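Local coordinates for AimR transcriptional regulator (Bacillus phage phi3T, PDB 5ZVV), which acts as a dimeric transcription activator of the phage aimX locus and loses its active dimeric state when it binds the arbitrium peptide, which favours lysogeny, at residues A[79-84]-A[183-188]; A[222-227]-A[254-259]; A[238-243]-A[357-362]; A[292-297]-A[315-320]. All blocks are in the same frame, centred on the assembly; numbering follows the deposited sequence.

Interaction 1. Residues A[79-84]-A[183-188]; sequences ARQSVE and GFIKES
The ring of F184 meets Q81 at its rim: the carbonyl O of Q81 sits near the ring plane, 3.6 Å from F184 CE2, while Q81 CB and CG lie above the plane, displaced outward from the CD2–CE2 edge. The Q81 amide is turned steeply against the ring, their planes 74° apart. This is packing between two helices of the TPR-like AimR superhelix, 77-88 and the start of 184-203, whose short segments run nearly parallel, 16° apart and 10.4 Å at closest approach. F184 reaches across because its CG lies anti to the backbone N (chi1 168°).

Between the polar ends, I185 slides its CD1 against the aliphatic part of E84, 3.7 Å from E84 CB. A water bridges the two segments, accepting from Q81 NE2 and from the backbone N of I185, which lies in the helix's first turn. The Q81 amide is also held from outside the pair: NE2 donates to N45 OD1, and OE1 accepts from the backbone N of L46.

E84 bends at chi2 and brings its carboxylate to the far end of the contact. There OE2 forms a salt bridge with R192 and OE1 bonds Y117, so both oxygens of this buried acid are engaged. S188 OG donates to E84 OE2, though the modelled 2.4 Å is too short for the exact O-to-O spacing to be trusted.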
loop_
_atom_site.group_PDB
_atom_site.type_symbol
_atom_site.label_atom_id
_atom_site.label_comp_id
_atom_site.label_asym_id
_atom_site.label_seq_id
_atom_site.Cartn_x
_atom_site.Cartn_y
_atom_site.Cartn_z
ATOM N N ALA A 79 15.206 22.305 23.567
ATOM C CA ALA A 79 14.548 22.804 22.362
ATOM C C ALA A 79 13.980 21.661 21.528
ATOM O O ALA A 79 12.890 21.785 20.954
ATOM C CB ALA A 79 15.526 23.640 21.539
ATOM N N ARG A 80 14.702 20.541 21.448
ATOM C CA ARG A 80 14.204 19.377 20.717
ATOM C C ARG A 80 12.957 18.806 21.383
ATOM O O ARG A 80 11.935 18.549 20.721
ATOM C CB ARG A 80 15.311 18.327 20.625
ATOM C CG ARG A 80 16.659 18.912 20.240
ATOM C CD ARG A 80 17.738 17.852 20.062
ATOM N NE ARG A 80 19.057 18.472 19.985
ATOM C CZ ARG A 80 19.994 18.367 20.919
ATOM N NH1 ARG A 80 19.777 17.636 22.000
ATOM N NH2 ARG A 80 21.159 18.980 20.763
ATOM N N GLN A 81 13.022 18.604 22.703
ATOM C CA GLN A 81 11.824 18.238 23.449
ATOM C C GLN A 81 10.690 19.210 23.161
ATOM O O GLN A 81 9.536 18.798 22.982
ATOM C CB GLN A 81 12.128 18.202 24.949
ATOM C CG GLN A 81 13.114 17.127 25.359
ATOM C CD GLN A 81 13.425 17.152 26.844
ATOM O OE1 GLN A 81 13.586 18.217 27.438
ATOM N NE2 GLN A 81 13.506 15.975 27.451
ATOM N N SER A 82 11.005 20.505 23.083
ATOM C CA SER A 82 9.969 21.504 22.852
ATOM C C SER A 82 9.333 21.335 21.479
ATOM O O SER A 82 8.121 21.524 21.329
ATOM C CB SER A 82 10.543 22.913 23.006
ATOM O OG SER A 82 11.124 23.369 21.799
ATOM N N VAL A 83 10.122 20.971 20.462
ATOM C CA VAL A 83 9.522 20.795 19.143
ATOM C C VAL A 83 8.609 19.575 19.135
ATOM O O VAL A 83 7.541 19.591 18.504
ATOM C CB VAL A 83 10.594 20.726 18.033
ATOM C CG1 VAL A 83 11.163 19.323 17.862
ATOM C CG2 VAL A 83 10.010 21.219 16.714
ATOM N N GLU A 84 8.982 18.517 19.867
ATOM C CA GLU A 84 8.110 17.345 19.910
ATOM C C GLU A 84 6.816 17.639 20.662
ATOM O O GLU A 84 5.723 17.271 20.207
ATOM C CB GLU A 84 8.836 16.150 20.534
ATOM C CG GLU A 84 7.906 15.012 20.982
ATOM C CD GLU A 84 7.049 14.430 19.858
ATOM O OE1 GLU A 84 7.316 14.705 18.668
ATOM O OE2 GLU A 84 6.097 13.683 20.170
ATOM N N GLY A 183 12.487 8.213 28.655
ATOM C CA GLY A 183 12.310 9.610 28.987
ATOM C C GLY A 183 11.122 10.216 28.267
ATOM O O GLY A 183 10.264 9.521 27.729
ATOM N N PHE A 184 11.107 11.551 28.271
ATOM C CA PHE A 184 9.976 12.317 27.754
ATOM C C PHE A 184 9.709 12.008 26.283
ATOM O O PHE A 184 8.565 11.745 25.887
ATOM C CB PHE A 184 10.254 13.808 27.965
ATOM C CG PHE A 184 9.319 14.718 27.237
ATOM C CD1 PHE A 184 8.086 15.041 27.777
ATOM C CD2 PHE A 184 9.682 15.271 26.021
ATOM C CE1 PHE A 184 7.226 15.889 27.108
ATOM C CE2 PHE A 184 8.826 16.117 25.349
ATOM C CZ PHE A 184 7.598 16.428 25.895
ATOM N N ILE A 185 10.757 12.045 25.456
ATOM C CA ILE A 185 10.592 11.829 24.020
ATOM C C ILE A 185 10.033 10.438 23.744
ATOM O O ILE A 185 9.114 10.273 22.930
ATOM C CB ILE A 185 11.931 12.057 23.293
ATOM C CG1 ILE A 185 12.304 13.540 23.327
ATOM C CG2 ILE A 185 11.864 11.551 21.859
ATOM C CD1 ILE A 185 11.350 14.423 22.547
ATOM N N LYS A 186 10.566 9.418 24.427
ATOM C CA LYS A 186 10.133 8.047 24.171
ATOM C C LYS A 186 8.678 7.836 24.569
ATOM O O LYS A 186 7.940 7.121 23.882
ATOM C CB LYS A 186 11.042 7.061 24.909
ATOM C CG LYS A 186 10.744 5.597 24.611
ATOM C CD LYS A 186 11.766 4.674 25.261
ATOM C CE LYS A 186 11.407 3.216 25.036
ATOM N NZ LYS A 186 12.530 2.306 25.385
ATOM N N GLU A 187 8.241 8.451 25.670
ATOM C CA GLU A 187 6.836 8.354 26.056
ATOM C C GLU A 187 5.937 9.084 25.063
ATOM O O GLU A 187 4.839 8.608 24.739
ATOM C CB GLU A 187 6.641 8.905 27.470
ATOM C CG GLU A 187 7.405 8.136 28.534
ATOM C CD GLU A 187 7.041 6.667 28.553
ATOM O OE1 GLU A 187 5.848 6.350 28.753
ATOM O OE2 GLU A 187 7.943 5.829 28.353
ATOM N N SER A 188 6.386 10.242 24.570
ATOM C CA SER A 188 5.619 10.963 23.556
ATOM C C SER A 188 5.445 10.115 22.299
ATOM O O SER A 188 4.329 9.959 21.780
ATOM C CB SER A 188 6.315 12.288 23.229
ATOM O OG SER A 188 5.473 13.145 22.476
HETATM O O HOH W 1 13.357 13.260 26.371
#

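Interaction 2. Residues A[222-227]-A[254-259]; sequences NVNRIC and QKYAKN
Here the start of helix 224-237 in the TPR-like superhelix packs against the connection between helices 243-252 and 260-277, and Y256 from that connection does most of the touching. C227 CB stands over the centre of the Y256 ring, 3.4 Å from the centroid and 7° off the normal, a CH-pi contact. Its SG also lies over the face, in a looser sulfur-aromatic contact at 4.4 Å from the centroid. K255 CG covers the opposite face, offset toward the rim.

N224 works at the edge: its ND2 comes 3.4 Å from Y256 CD1, with the amide and ring planes 48° apart. On the other branch, N224 OD1 rests 3.7 Å from K258 CG. K258 folds back at chi2 (-53°), which brings its NZ to the carbonyl O of K255 in a weak bond.

At the ring's far end, Y256 OH and a water lie 2.7 Å apart. The direct contact thus depends on shape and dispersion, with the polar link supplied by this water, weakly held at N222 OD1, while N224 OD1 is satisfied by K54 outside the pair.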
loop_
_atom_site.group_PDB
_atom_site.type_symbol
_atom_site.label_atom_id
_atom_site.label_comp_id
_atom_site.label_asym_id
_atom_site.label_seq_id
_atom_site.Cartn_x
_atom_site.Cartn_y
_atom_site.Cartn_z
ATOM N N ASN A 222 -0.747 12.815 28.932
ATOM C CA ASN A 222 -1.673 13.858 29.354
ATOM C C ASN A 222 -1.812 14.954 28.303
ATOM O O ASN A 222 -2.317 16.039 28.609
ATOM C CB ASN A 222 -1.231 14.455 30.691
ATOM C CG ASN A 222 -1.422 13.492 31.847
ATOM O OD1 ASN A 222 -2.472 12.861 31.974
ATOM N ND2 ASN A 222 -0.402 13.366 32.690
ATOM N N VAL A 223 -1.358 14.698 27.076
ATOM C CA VAL A 223 -1.560 15.642 25.985
ATOM C C VAL A 223 -3.031 15.638 25.598
ATOM O O VAL A 223 -3.637 14.572 25.422
ATOM C CB VAL A 223 -0.661 15.287 24.792
ATOM C CG1 VAL A 223 -1.014 16.139 23.574
ATOM C CG2 VAL A 223 0.801 15.473 25.162
ATOM N N ASN A 224 -3.614 16.835 25.470
ATOM C CA ASN A 224 -5.051 16.941 25.228
ATOM C C ASN A 224 -5.447 16.293 23.907
ATOM O O ASN A 224 -6.474 15.610 23.831
ATOM C CB ASN A 224 -5.488 18.407 25.260
ATOM C CG ASN A 224 -5.509 18.982 26.665
ATOM O OD1 ASN A 224 -5.024 20.087 26.905
ATOM N ND2 ASN A 224 -6.070 18.227 27.601
ATOM N N ARG A 225 -4.647 16.492 22.857
ATOM C CA ARG A 225 -4.976 15.913 21.556
ATOM C C ARG A 225 -5.004 14.389 21.626
ATOM O O ARG A 225 -5.952 13.746 21.149
ATOM C CB ARG A 225 -3.975 16.398 20.502
ATOM C CG ARG A 225 -4.249 15.917 19.077
ATOM C CD ARG A 225 -3.568 14.576 18.782
ATOM N NE ARG A 225 -2.144 14.734 18.518
ATOM C CZ ARG A 225 -1.588 14.564 17.325
ATOM N NH1 ARG A 225 -0.285 14.741 17.169
ATOM N NH2 ARG A 225 -2.339 14.211 16.290
ATOM N N ILE A 226 -3.964 13.796 22.222
ATOM C CA ILE A 226 -3.872 12.341 22.314
ATOM C C ILE A 226 -5.084 11.775 23.043
ATOM O O ILE A 226 -5.752 10.858 22.552
ATOM C CB ILE A 226 -2.560 11.930 23.005
ATOM C CG1 ILE A 226 -1.351 12.296 22.136
ATOM C CG2 ILE A 226 -2.566 10.434 23.338
ATOM C CD1 ILE A 226 -1.288 11.551 20.817
ATOM N N CYS A 227 -5.391 12.319 24.222
ATOM C CA CYS A 227 -6.489 11.774 25.012
ATOM C C CYS A 227 -7.831 12.007 24.331
ATOM O O CYS A 227 -8.716 11.142 24.378
ATOM C CB CYS A 227 -6.481 12.386 26.411
ATOM S SG CYS A 227 -5.032 11.954 27.392
ATOM N N GLN A 254 -14.523 15.250 26.262
ATOM C CA GLN A 254 -14.857 16.676 26.220
ATOM C C GLN A 254 -13.762 17.532 26.849
ATOM O O GLN A 254 -13.339 18.541 26.272
ATOM C CB GLN A 254 -16.194 16.925 26.919
ATOM C CG GLN A 254 -16.541 18.399 27.112
ATOM C CD GLN A 254 -16.664 19.149 25.801
ATOM O OE1 GLN A 254 -17.530 18.851 24.980
ATOM N NE2 GLN A 254 -15.789 20.127 25.595
ATOM N N LYS A 255 -13.290 17.146 28.037
ATOM C CA LYS A 255 -12.301 17.947 28.752
ATOM C C LYS A 255 -10.981 18.072 28.002
ATOM O O LYS A 255 -10.143 18.891 28.395
ATOM C CB LYS A 255 -12.052 17.347 30.139
ATOM C CG LYS A 255 -11.372 15.987 30.105
ATOM C CD LYS A 255 -11.167 15.416 31.500
ATOM C CE LYS A 255 -12.231 14.376 31.836
ATOM N NZ LYS A 255 -12.182 13.205 30.907
ATOM N N TYR A 256 -10.775 17.291 26.943
ATOM C CA TYR A 256 -9.544 17.320 26.168
ATOM C C TYR A 256 -9.686 18.077 24.851
ATOM O O TYR A 256 -8.705 18.187 24.108
ATOM C CB TYR A 256 -9.065 15.887 25.893
ATOM C CG TYR A 256 -8.831 15.067 27.145
ATOM C CD1 TYR A 256 -7.740 15.317 27.968
ATOM C CD2 TYR A 256 -9.702 14.045 27.503
ATOM C CE1 TYR A 256 -7.521 14.573 29.112
ATOM C CE2 TYR A 256 -9.491 13.295 28.646
ATOM C CZ TYR A 256 -8.399 13.563 29.445
ATOM O OH TYR A 256 -8.184 12.819 30.581
ATOM N N ALA A 257 -10.873 18.594 24.542
ATOM C CA ALA A 257 -11.101 19.363 23.321
ATOM C C ALA A 257 -10.849 20.836 23.625
ATOM O O ALA A 257 -11.584 21.451 24.403
ATOM C CB ALA A 257 -12.518 19.135 22.800
ATOM N N LYS A 258 -9.811 21.402 23.011
ATOM C CA LYS A 258 -9.364 22.754 23.327
ATOM C C LYS A 258 -9.497 23.720 22.158
ATOM O O LYS A 258 -8.980 24.841 22.236
ATOM C CB LYS A 258 -7.913 22.727 23.817
ATOM C CG LYS A 258 -7.717 21.918 25.086
ATOM C CD LYS A 258 -8.677 22.376 26.173
ATOM C CE LYS A 258 -8.538 21.534 27.431
ATOM N NZ LYS A 258 -9.515 21.945 28.480
ATOM N N ASN A 259 -10.162 23.318 21.082
ATOM C CA ASN A 259 -10.379 24.175 19.929
ATOM C C ASN A 259 -11.698 23.768 19.282
ATOM O O ASN A 259 -12.170 22.649 19.493
ATOM C CB ASN A 259 -9.223 24.078 18.922
ATOM C CG ASN A 259 -8.965 22.663 18.458
ATOM O OD1 ASN A 259 -9.759 22.088 17.715
ATOM N ND2 ASN A 259 -7.842 22.095 18.884
HETATM O O HOH W 2 -5.857 12.897 31.898
#

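Interaction 3. Residues A[238-243]-A[357-362]; sequences LIFEDY and KYFIQL
F240 is clasped by the turn at 358-361. The Q361 amide stacks on one face of its ring, planes 15° apart, with Q361 CD 3.3 Å above the ring plane and over its centre; Q361 CG adds a CH-pi contact on that side. Q361 CG sits between the backbone N and the carbonyl carbon (chi1 61°), and the chain extended beyond it lays the amide over the ring. I239 CG2 covers the opposite face. At the rim, F240 CE1 meets L362 CD2 at 3.5 Å, and another part of the edge is directed at the face of Y358 in an offset edge-to-face pair, centroids 5.2 Å apart.

I239 sends its CD1 to the edge of F359, 3.9 Å from F359 CE1. The contact joins the connection after helix 224-237 to the type I beta turn that leads into helix 361-369 of the TPR-like array.

Q361 NE2 donates to the carbonyl O of Y358 at 2.9 Å, almost exactly in its own amide plane, and so fixes the rotation of the stacked amide. A water 2.6 Å from Y358 OH accepts from F240 N. Further out, W277 NE1 bonds the carbonyl O of I239.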
loop_
_atom_site.group_PDB
_atom_site.type_symbol
_atom_site.label_atom_id
_atom_site.label_comp_id
_atom_site.label_asym_id
_atom_site.label_seq_id
_atom_site.Cartn_x
_atom_site.Cartn_y
_atom_site.Cartn_z
ATOM N N LEU A 238 -17.521 1.624 20.363
ATOM C CA LEU A 238 -18.744 1.232 21.058
ATOM C C LEU A 238 -20.028 1.625 20.327
ATOM O O LEU A 238 -21.115 1.456 20.889
ATOM C CB LEU A 238 -18.753 1.824 22.466
ATOM C CG LEU A 238 -17.694 1.296 23.431
ATOM C CD1 LEU A 238 -17.631 2.176 24.669
ATOM C CD2 LEU A 238 -18.000 -0.148 23.804
ATOM N N ILE A 239 -19.936 2.117 19.087
ATOM C CA ILE A 239 -21.092 2.734 18.431
ATOM C C ILE A 239 -22.239 1.740 18.279
ATOM O O ILE A 239 -23.401 2.064 18.554
ATOM C CB ILE A 239 -20.682 3.330 17.071
ATOM C CG1 ILE A 239 -19.847 4.598 17.268
ATOM C CG2 ILE A 239 -21.909 3.629 16.218
ATOM C CD1 ILE A 239 -19.332 5.194 15.976
ATOM N N PHE A 240 -21.940 0.520 17.840
ATOM C CA PHE A 240 -22.977 -0.460 17.546
ATOM C C PHE A 240 -23.240 -1.427 18.694
ATOM O O PHE A 240 -24.083 -2.316 18.550
ATOM C CB PHE A 240 -22.614 -1.244 16.283
ATOM C CG PHE A 240 -22.411 -0.378 15.076
ATOM C CD1 PHE A 240 -23.491 0.038 14.314
ATOM C CD2 PHE A 240 -21.141 0.035 14.713
ATOM C CE1 PHE A 240 -23.307 0.844 13.206
ATOM C CE2 PHE A 240 -20.948 0.838 13.605
ATOM C CZ PHE A 240 -22.033 1.244 12.849
ATOM N N GLU A 241 -22.558 -1.274 19.829
ATOM C CA GLU A 241 -22.730 -2.182 20.960
ATOM C C GLU A 241 -23.610 -1.606 22.062
ATOM O O GLU A 241 -24.540 -2.273 22.522
ATOM C CB GLU A 241 -21.365 -2.564 21.544
ATOM C CG GLU A 241 -20.499 -3.401 20.623
ATOM C CD GLU A 241 -19.199 -3.828 21.278
ATOM O OE1 GLU A 241 -19.041 -3.598 22.497
ATOM O OE2 GLU A 241 -18.338 -4.393 20.573
ATOM N N ASP A 242 -23.336 -0.379 22.499
ATOM C CA ASP A 242 -23.997 0.191 23.669
ATOM C C ASP A 242 -24.033 1.702 23.510
ATOM O O ASP A 242 -22.981 2.336 23.382
ATOM C CB ASP A 242 -23.256 -0.207 24.953
ATOM C CG ASP A 242 -24.023 0.143 26.217
ATOM O OD1 ASP A 242 -24.717 1.178 26.248
ATOM O OD2 ASP A 242 -23.921 -0.624 27.196
ATOM N N TYR A 243 -25.237 2.278 23.528
ATOM C CA TYR A 243 -25.358 3.725 23.379
ATOM C C TYR A 243 -24.753 4.452 24.573
ATOM O O TYR A 243 -23.959 5.383 24.407
ATOM C CB TYR A 243 -26.824 4.125 23.205
ATOM C CG TYR A 243 -27.014 5.625 23.142
ATOM C CD1 TYR A 243 -26.744 6.326 21.975
ATOM C CD2 TYR A 243 -27.440 6.342 24.253
ATOM C CE1 TYR A 243 -26.901 7.697 21.912
ATOM C CE2 TYR A 243 -27.601 7.716 24.197
ATOM C CZ TYR A 243 -27.328 8.386 23.024
ATOM O OH TYR A 243 -27.483 9.751 22.959
ATOM N N LYS A 357 -13.938 -1.621 7.241
ATOM C CA LYS A 357 -14.528 -2.867 7.707
ATOM C C LYS A 357 -15.411 -2.680 8.934
ATOM O O LYS A 357 -15.887 -3.672 9.496
ATOM C CB LYS A 357 -13.429 -3.890 8.013
ATOM C CG LYS A 357 -12.524 -4.198 6.829
ATOM C CD LYS A 357 -11.487 -5.258 7.166
ATOM C CE LYS A 357 -10.575 -5.528 5.973
ATOM N NZ LYS A 357 -9.613 -6.638 6.232
ATOM N N TYR A 358 -15.642 -1.438 9.359
ATOM C CA TYR A 358 -16.443 -1.159 10.547
ATOM C C TYR A 358 -17.826 -0.620 10.193
ATOM O O TYR A 358 -18.838 -1.210 10.576
ATOM C CB TYR A 358 -15.705 -0.177 11.466
ATOM C CG TYR A 358 -16.396 0.042 12.794
ATOM C CD1 TYR A 358 -16.545 -1.001 13.697
ATOM C CD2 TYR A 358 -16.898 1.289 13.146
ATOM C CE1 TYR A 358 -17.175 -0.814 14.910
ATOM C CE2 TYR A 358 -17.531 1.486 14.362
ATOM C CZ TYR A 358 -17.665 0.429 15.237
ATOM O OH TYR A 358 -18.292 0.611 16.447
ATOM N N PHE A 359 -17.891 0.495 9.463
ATOM C CA PHE A 359 -19.179 1.114 9.177
ATOM C C PHE A 359 -19.929 0.444 8.034
ATOM O O PHE A 359 -21.084 0.807 7.777
ATOM C CB PHE A 359 -18.994 2.604 8.881
ATOM C CG PHE A 359 -18.543 3.397 10.073
ATOM C CD1 PHE A 359 -19.436 3.720 11.080
ATOM C CD2 PHE A 359 -17.227 3.809 10.191
ATOM C CE1 PHE A 359 -19.027 4.442 12.182
ATOM C CE2 PHE A 359 -16.811 4.531 11.288
ATOM C CZ PHE A 359 -17.711 4.849 12.287
ATOM N N ILE A 360 -19.319 -0.535 7.358
ATOM C CA ILE A 360 -20.029 -1.272 6.320
ATOM C C ILE A 360 -21.221 -2.023 6.896
ATOM O O ILE A 360 -22.126 -2.422 6.154
ATOM C CB ILE A 360 -19.062 -2.229 5.590
ATOM C CG1 ILE A 360 -19.709 -2.787 4.318
ATOM C CG2 ILE A 360 -18.619 -3.356 6.514
ATOM C CD1 ILE A 360 -18.785 -3.645 3.489
ATOM N N GLN A 361 -21.257 -2.216 8.214
ATOM C CA GLN A 361 -22.412 -2.861 8.818
ATOM C C GLN A 361 -23.651 -1.981 8.770
ATOM O O GLN A 361 -24.762 -2.497 8.928
ATOM C CB GLN A 361 -22.103 -3.261 10.262
ATOM C CG GLN A 361 -21.763 -2.103 11.181
ATOM C CD GLN A 361 -21.343 -2.567 12.564
ATOM O OE1 GLN A 361 -22.155 -3.090 13.329
ATOM N NE2 GLN A 361 -20.067 -2.388 12.888
ATOM N N LEU A 362 -23.491 -0.670 8.549
ATOM C CA LEU A 362 -24.661 0.204 8.451
ATOM C C LEU A 362 -25.630 -0.271 7.377
ATOM O O LEU A 362 -26.790 -0.575 7.708
ATOM C CB LEU A 362 -24.221 1.656 8.229
ATOM C CG LEU A 362 -23.660 2.439 9.408
ATOM C CD1 LEU A 362 -23.226 3.816 8.942
ATOM C CD2 LEU A 362 -24.715 2.550 10.481
HETATM O O HOH W 3 -19.210 -1.162 18.184
#

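Interaction 4. Residues A[292-297]-A[315-320]; sequences KYLQLR and DELSSR
L294 and L317 point their CB atoms at each other across the interface of two helices and meet through methyls, L294 CD1 lying 4.1 Å from L317 CD2. The two branches of L317 divide the work. While CD2 faces L294, CD1 turns to the side chain of Q295, next in sequence to L294, and sits 3.6 Å from Q295 CG, the two side chains meeting at a slant. L294 CG is anti to its own carbonyl carbon (chi1 -78°), and this places CD1 against L317 and also against the charged ends of E316 and R320.

These segments belong to consecutive helices of the TPR-like superhelix, 291-304 and 307-318, packed as a helical hairpin. Near the C-terminal end of the second helix, E316 and R320 approach L294 at about right angles. E316 OE1 and R320 NH1 each come within 3.8 Å of L294 CD1. Those two charges are paired with each other in a salt bridge, with OE1 in the guanidinium plane 3.6 Å from NH1.

R320 gets there by bending at chi2 and chi3, and NH1 has a stronger partner in the carbonyl O of D289. The extended Q295 chain carries its amide past L317, where NE2 donates to Q322 OE1 and to the carbonyl O of E326.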
loop_
_atom_site.group_PDB
_atom_site.type_symbol
_atom_site.label_atom_id
_atom_site.label_comp_id
_atom_site.label_asym_id
_atom_site.label_seq_id
_atom_site.Cartn_x
_atom_site.Cartn_y
_atom_site.Cartn_z
ATOM N N LYS A 292 -19.235 16.150 6.304
ATOM C CA LYS A 292 -19.645 15.177 7.313
ATOM C C LYS A 292 -20.778 15.713 8.178
ATOM O O LYS A 292 -21.746 14.995 8.456
ATOM C CB LYS A 292 -18.458 14.767 8.185
ATOM C CG LYS A 292 -18.819 13.678 9.189
ATOM C CD LYS A 292 -17.642 13.265 10.059
ATOM C CE LYS A 292 -18.054 12.165 11.030
ATOM N NZ LYS A 292 -16.960 11.801 11.972
ATOM N N TYR A 293 -20.682 16.971 8.614
ATOM C CA TYR A 293 -21.710 17.513 9.495
ATOM C C TYR A 293 -23.010 17.759 8.743
ATOM O O TYR A 293 -24.096 17.630 9.323
ATOM C CB TYR A 293 -21.203 18.791 10.165
ATOM C CG TYR A 293 -19.900 18.575 10.901
ATOM C CD1 TYR A 293 -19.639 17.368 11.538
ATOM C CD2 TYR A 293 -18.923 19.559 10.933
ATOM C CE1 TYR A 293 -18.451 17.153 12.198
ATOM C CE2 TYR A 293 -17.731 19.355 11.590
ATOM C CZ TYR A 293 -17.499 18.149 12.222
ATOM O OH TYR A 293 -16.311 17.937 12.879
ATOM N N LEU A 294 -22.920 18.103 7.455
ATOM C CA LEU A 294 -24.110 18.138 6.611
ATOM C C LEU A 294 -24.748 16.759 6.512
ATOM O O LEU A 294 -25.976 16.629 6.588
ATOM C CB LEU A 294 -23.752 18.660 5.219
ATOM C CG LEU A 294 -23.564 20.169 5.079
ATOM C CD1 LEU A 294 -23.172 20.525 3.648
ATOM C CD2 LEU A 294 -24.835 20.893 5.494
ATOM N N GLN A 295 -23.926 15.716 6.340
ATOM C CA GLN A 295 -24.443 14.351 6.305
ATOM C C GLN A 295 -25.153 13.996 7.603
ATOM O O GLN A 295 -26.228 13.388 7.585
ATOM C CB GLN A 295 -23.312 13.358 6.052
ATOM C CG GLN A 295 -22.808 13.298 4.626
ATOM C CD GLN A 295 -21.882 12.122 4.412
ATOM O OE1 GLN A 295 -21.541 11.410 5.359
ATOM N NE2 GLN A 295 -21.473 11.905 3.167
ATOM N N LEU A 296 -24.557 14.362 8.741
ATOM C CA LEU A 296 -25.169 14.066 10.032
ATOM C C LEU A 296 -26.479 14.822 10.208
ATOM O O LEU A 296 -27.448 14.282 10.756
ATOM C CB LEU A 296 -24.193 14.403 11.156
ATOM C CG LEU A 296 -22.981 13.470 11.181
ATOM C CD1 LEU A 296 -21.991 13.869 12.260
ATOM C CD2 LEU A 296 -23.450 12.043 11.380
ATOM N N ARG A 297 -26.528 16.073 9.741
ATOM C CA ARG A 297 -27.764 16.847 9.819
ATOM C C ARG A 297 -28.856 16.226 8.953
ATOM O O ARG A 297 -30.023 16.166 9.362
ATOM C CB ARG A 297 -27.493 18.293 9.403
ATOM C CG ARG A 297 -28.706 19.204 9.424
ATOM C CD ARG A 297 -28.322 20.617 9.021
ATOM N NE ARG A 297 -29.481 21.500 8.966
ATOM C CZ ARG A 297 -29.439 22.768 8.571
ATOM N NH1 ARG A 297 -28.289 23.312 8.191
ATOM N NH2 ARG A 297 -30.549 23.492 8.555
ATOM N N ASP A 315 -28.787 16.514 -2.056
ATOM C CA ASP A 315 -28.641 17.080 -3.395
ATOM C C ASP A 315 -27.477 18.056 -3.451
ATOM O O ASP A 315 -26.719 18.073 -4.428
ATOM C CB ASP A 315 -29.933 17.776 -3.825
ATOM C CG ASP A 315 -31.050 16.802 -4.138
ATOM O OD1 ASP A 315 -30.801 15.578 -4.145
ATOM O OD2 ASP A 315 -32.187 17.265 -4.372
ATOM N N GLU A 316 -27.324 18.886 -2.414
ATOM C CA GLU A 316 -26.154 19.755 -2.347
ATOM C C GLU A 316 -24.870 18.944 -2.234
ATOM O O GLU A 316 -23.834 19.339 -2.780
ATOM C CB GLU A 316 -26.282 20.724 -1.168
ATOM C CG GLU A 316 -25.416 21.979 -1.277
ATOM C CD GLU A 316 -23.967 21.753 -0.873
ATOM O OE1 GLU A 316 -23.702 20.818 -0.088
ATOM O OE2 GLU A 316 -23.092 22.511 -1.345
ATOM N N LEU A 317 -24.920 17.803 -1.540
ATOM C CA LEU A 317 -23.721 16.993 -1.354
ATOM C C LEU A 317 -23.296 16.291 -2.637
ATOM O O LEU A 317 -22.104 16.032 -2.830
ATOM C CB LEU A 317 -23.946 15.968 -0.241
ATOM C CG LEU A 317 -23.949 16.524 1.183
ATOM C CD1 LEU A 317 -24.392 15.469 2.184
ATOM C CD2 LEU A 317 -22.570 17.060 1.536
ATOM N N SER A 318 -24.249 15.971 -3.519
ATOM C CA SER A 318 -23.906 15.265 -4.751
ATOM C C SER A 318 -22.963 16.079 -5.629
ATOM O O SER A 318 -22.187 15.505 -6.401
ATOM C CB SER A 318 -25.172 14.912 -5.528
ATOM O OG SER A 318 -25.731 16.066 -6.128
ATOM N N SER A 319 -23.017 17.407 -5.534
ATOM C CA SER A 319 -22.101 18.266 -6.274
ATOM C C SER A 319 -20.799 18.524 -5.528
ATOM O O SER A 319 -19.858 19.056 -6.125
ATOM C CB SER A 319 -22.775 19.603 -6.605
ATOM O OG SER A 319 -23.105 20.318 -5.426
ATOM N N ARG A 320 -20.723 18.168 -4.247
ATOM C CA ARG A 320 -19.496 18.316 -3.483
ATOM C C ARG A 320 -18.545 17.160 -3.776
ATOM O O ARG A 320 -18.935 16.115 -4.309
ATOM C CB ARG A 320 -19.791 18.377 -1.982
ATOM C CG ARG A 320 -20.776 19.461 -1.580
ATOM C CD ARG A 320 -20.138 20.840 -1.602
ATOM N NE ARG A 320 -19.048 20.960 -0.637
ATOM C CZ ARG A 320 -19.214 21.263 0.646
ATOM N NH1 ARG A 320 -20.430 21.473 1.129
ATOM N NH2 ARG A 320 -18.161 21.354 1.449
#

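The four contacts follow the all-helical AimR chain from one side of its centre to the other. Interactions 1 and 3 lie on opposite sides of that centre, their own centres 36 Å apart; interactions 1 and 4 are also on opposite sides, at 40 Å. Interaction 2 lies between, its centre 18 Å from that of interaction 1 and 24 Å from that of interaction 3. Helix 224-237 joins it directly to interaction 3, since 222-227 opens the helix and 238-243 follows it; along the chain the segments of these two contacts alternate. Interaction 4 is nested within the loop closed by interaction 3, nearest atoms about 7 Å apart. None of the segments touches the other subunit.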